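Local coordinates for 6-phospho-beta-glucosidase BglT (Thermotoga maritima, PDB 1UP7), which hydrolyses cellobiose 6'-phosphate to glucose 6-phosphate and glucose, using NAD+ and a manganese ion as cofactors, at residues R152-Y157 / Y367-I372. Sequence-based numbering, arbitrary orientation.
Sequences RNYLEY and YERLTI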
loop_
_atom_site.group_PDB
_atom_site.type_symbol
_atom_site.label_atom_id
_atom_site.label_comp_id
_atom_site.label_asym_id
_atom_site.label_seq_id
_atom_site.Cartn_x
_atom_site.Cartn_y
_atom_site.Cartn_z
ATOM N N ARG A 152 4.946 19.295 -6.864
ATOM C CA ARG A 152 5.323 18.329 -5.818
ATOM C C ARG A 152 5.850 17.011 -6.372
ATOM O O ARG A 152 6.840 16.477 -5.865
ATOM C CB ARG A 152 4.136 18.031 -4.901
ATOM C CG ARG A 152 3.741 19.204 -4.044
ATOM C CD ARG A 152 4.827 19.703 -3.110
ATOM N NE ARG A 152 5.416 18.623 -2.323
ATOM C CZ ARG A 152 4.941 18.186 -1.156
ATOM N NH1 ARG A 152 3.848 18.698 -0.612
ATOM N NH2 ARG A 152 5.563 17.211 -0.534
ATOM N N ASN A 153 5.191 16.493 -7.411
ATOM C CA ASN A 153 5.472 15.137 -7.871
ATOM C C ASN A 153 6.354 15.015 -9.103
ATOM O O ASN A 153 6.881 13.952 -9.383
ATOM C CB ASN A 153 4.148 14.365 -8.032
ATOM C CG ASN A 153 3.522 14.032 -6.682
ATOM O OD1 ASN A 153 4.231 13.905 -5.682
ATOM N ND2 ASN A 153 2.203 13.912 -6.646
ATOM N N TYR A 154 6.521 16.097 -9.848
ATOM C CA TYR A 154 7.328 16.034 -11.058
ATOM C C TYR A 154 8.529 16.976 -10.981
ATOM O O TYR A 154 9.619 16.571 -11.315
ATOM C CB TYR A 154 6.477 16.277 -12.304
ATOM C CG TYR A 154 5.416 15.214 -12.491
ATOM C CD1 TYR A 154 4.233 15.270 -11.760
ATOM C CD2 TYR A 154 5.630 14.118 -13.358
ATOM C CE1 TYR A 154 3.260 14.298 -11.894
ATOM C CE2 TYR A 154 4.661 13.133 -13.496
ATOM C CZ TYR A 154 3.481 13.237 -12.760
ATOM O OH TYR A 154 2.490 12.317 -12.890
ATOM N N LEU A 155 8.347 18.220 -10.506
ATOM C CA LEU A 155 9.526 19.066 -10.206
ATOM C C LEU A 155 10.146 18.727 -8.849
ATOM O O LEU A 155 11.296 19.055 -8.597
ATOM C CB LEU A 155 9.206 20.554 -10.288
ATOM C CG LEU A 155 8.376 21.005 -11.504
ATOM C CD1 LEU A 155 8.181 22.493 -11.409
ATOM C CD2 LEU A 155 9.016 20.627 -12.875
ATOM N N GLU A 156 9.378 18.064 -7.974
ATOM C CA GLU A 156 9.887 17.598 -6.681
ATOM C C GLU A 156 10.429 18.776 -5.881
ATOM O O GLU A 156 11.521 18.722 -5.316
ATOM C CB GLU A 156 10.941 16.455 -6.847
ATOM C CG GLU A 156 10.373 15.189 -7.520
ATOM C CD GLU A 156 11.381 14.048 -7.688
ATOM O OE1 GLU A 156 12.173 13.777 -6.770
ATOM O OE2 GLU A 156 11.383 13.386 -8.746
ATOM N N TYR A 157 9.660 19.853 -5.847
ATOM C CA TYR A 157 9.944 20.963 -4.957
ATOM C C TYR A 157 8.965 20.921 -3.793
ATOM O O TYR A 157 7.772 21.168 -3.978
ATOM C CB TYR A 157 9.846 22.281 -5.723
ATOM C CG TYR A 157 10.357 23.453 -4.930
ATOM C CD1 TYR A 157 11.732 23.666 -4.770
ATOM C CD2 TYR A 157 9.474 24.329 -4.314
ATOM C CE1 TYR A 157 12.199 24.738 -4.042
ATOM C CE2 TYR A 157 9.930 25.406 -3.586
ATOM C CZ TYR A 157 11.285 25.607 -3.440
ATOM O OH TYR A 157 11.734 26.677 -2.692
ATOM N N TYR A 367 -6.269 12.024 -15.088
ATOM C CA TYR A 367 -6.267 13.025 -16.103
ATOM C C TYR A 367 -5.128 14.042 -15.837
ATOM O O TYR A 367 -4.424 14.429 -16.770
ATOM C CB TYR A 367 -7.637 13.728 -16.153
ATOM C CG TYR A 367 -7.462 15.168 -16.508
ATOM C CD1 TYR A 367 -7.331 15.536 -17.836
ATOM C CD2 TYR A 367 -7.330 16.163 -15.505
ATOM C CE1 TYR A 367 -7.149 16.836 -18.188
ATOM C CE2 TYR A 367 -7.102 17.507 -15.848
ATOM C CZ TYR A 367 -7.001 17.826 -17.210
ATOM O OH TYR A 367 -6.776 19.118 -17.662
ATOM N N GLU A 368 -4.954 14.461 -14.578
ATOM C CA GLU A 368 -3.910 15.410 -14.213
ATOM C C GLU A 368 -2.524 14.923 -14.603
ATOM O O GLU A 368 -1.728 15.691 -15.164
ATOM C CB GLU A 368 -3.928 15.732 -12.713
ATOM C CG GLU A 368 -5.020 16.697 -12.242
ATOM C CD GLU A 368 -4.910 16.970 -10.743
ATOM O OE1 GLU A 368 -4.254 16.157 -10.024
ATOM O OE2 GLU A 368 -5.475 17.987 -10.267
ATOM N N ARG A 369 -2.221 13.664 -14.284
ATOM C CA ARG A 369 -0.894 13.116 -14.544
ATOM C C ARG A 369 -0.690 12.879 -16.037
ATOM O O ARG A 369 0.433 13.062 -16.537
ATOM C CB ARG A 369 -0.539 11.864 -13.695
ATOM C CG ARG A 369 -1.095 11.869 -12.274
ATOM C CD ARG A 369 -0.141 11.767 -11.101
ATOM N NE ARG A 369 -0.357 10.523 -10.403
ATOM C CZ ARG A 369 -0.201 10.272 -9.091
ATOM N NH1 ARG A 369 0.126 11.198 -8.222
ATOM N NH2 ARG A 369 -0.427 9.040 -8.669
ATOM N N LEU A 370 -1.750 12.502 -16.755
ATOM C CA LEU A 370 -1.636 12.336 -18.199
ATOM C C LEU A 370 -1.338 13.698 -18.853
ATOM O O LEU A 370 -0.559 13.783 -19.815
ATOM C CB LEU A 370 -2.921 11.749 -18.801
ATOM C CG LEU A 370 -3.141 10.232 -18.621
ATOM C CD1 LEU A 370 -4.582 9.849 -18.993
ATOM C CD2 LEU A 370 -2.089 9.404 -19.414
ATOM N N THR A 371 -1.965 14.757 -18.343
ATOM C CA THR A 371 -1.693 16.081 -18.863
ATOM C C THR A 371 -0.225 16.489 -18.623
ATOM O O THR A 371 0.444 16.994 -19.533
ATOM C CB THR A 371 -2.680 17.096 -18.267
ATOM O OG1 THR A 371 -4.021 16.758 -18.686
ATOM C CG2 THR A 371 -2.445 18.472 -18.863
ATOM N N ILE A 372 0.263 16.249 -17.410
ATOM C CA ILE A 372 1.636 16.580 -17.048
ATOM C C ILE A 372 2.612 15.779 -17.918
ATOM O O ILE A 372 3.609 16.311 -18.404
ATOM C CB ILE A 372 1.876 16.300 -15.556
ATOM C CG1 ILE A 372 1.219 17.408 -14.694
ATOM C CG2 ILE A 372 3.318 16.161 -15.302
ATOM C CD1 ILE A 372 0.853 16.950 -13.271
#
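Tyr154 lays one ring face against Ile372 and its hydroxyl end against Arg369, about one helical turn earlier, and illustrates how a single aromatic side chain can join two helices without a hydrogen bond between 152-157 and 367-372. Taken in order along 367-372, Tyr367 comes first: its carbonyl oxygen accepts the backbone N-H and, on the opposite face of the carbonyl plane, the OG1 hydroxyl of Thr371 (OG1 to O 3.0 Å). Glu368 O adds a hydrogen bond to His146 of helix 144-155. Arg369 meets the phenol end of Tyr154, whose OH lies 3.2 Å from CB of Arg369, with CD near the plane of the ring. Bends at chi2 and chi3 (-122° and -114°) carry the guanidinium past this hydroxyl toward Asn153, where NH1 comes within 3.8 Å of ND2. These two nitrogens share an acceptor, Glu149, which forms a salt bridge with NH1, while NH2 pairs with Asp331. Ile372 then supplies the apolar half: its CG2 sits 3.5 Å from the ring centroid of Tyr154, only 6° off the normal, a CH-pi contact, and CD1 lies over the same face, 3.8 Å from CE1. With an alanine at Tyr154, Ile372 CG2 is likely to lose the ring it packs on. The contact thus brings the C-terminal end of helix 144-155, which connects parallel strands 136-139 and 160-162 of the Rossmann-type sheet, against helix 355-376, whose other sides meet helices 109-131 and 380-389.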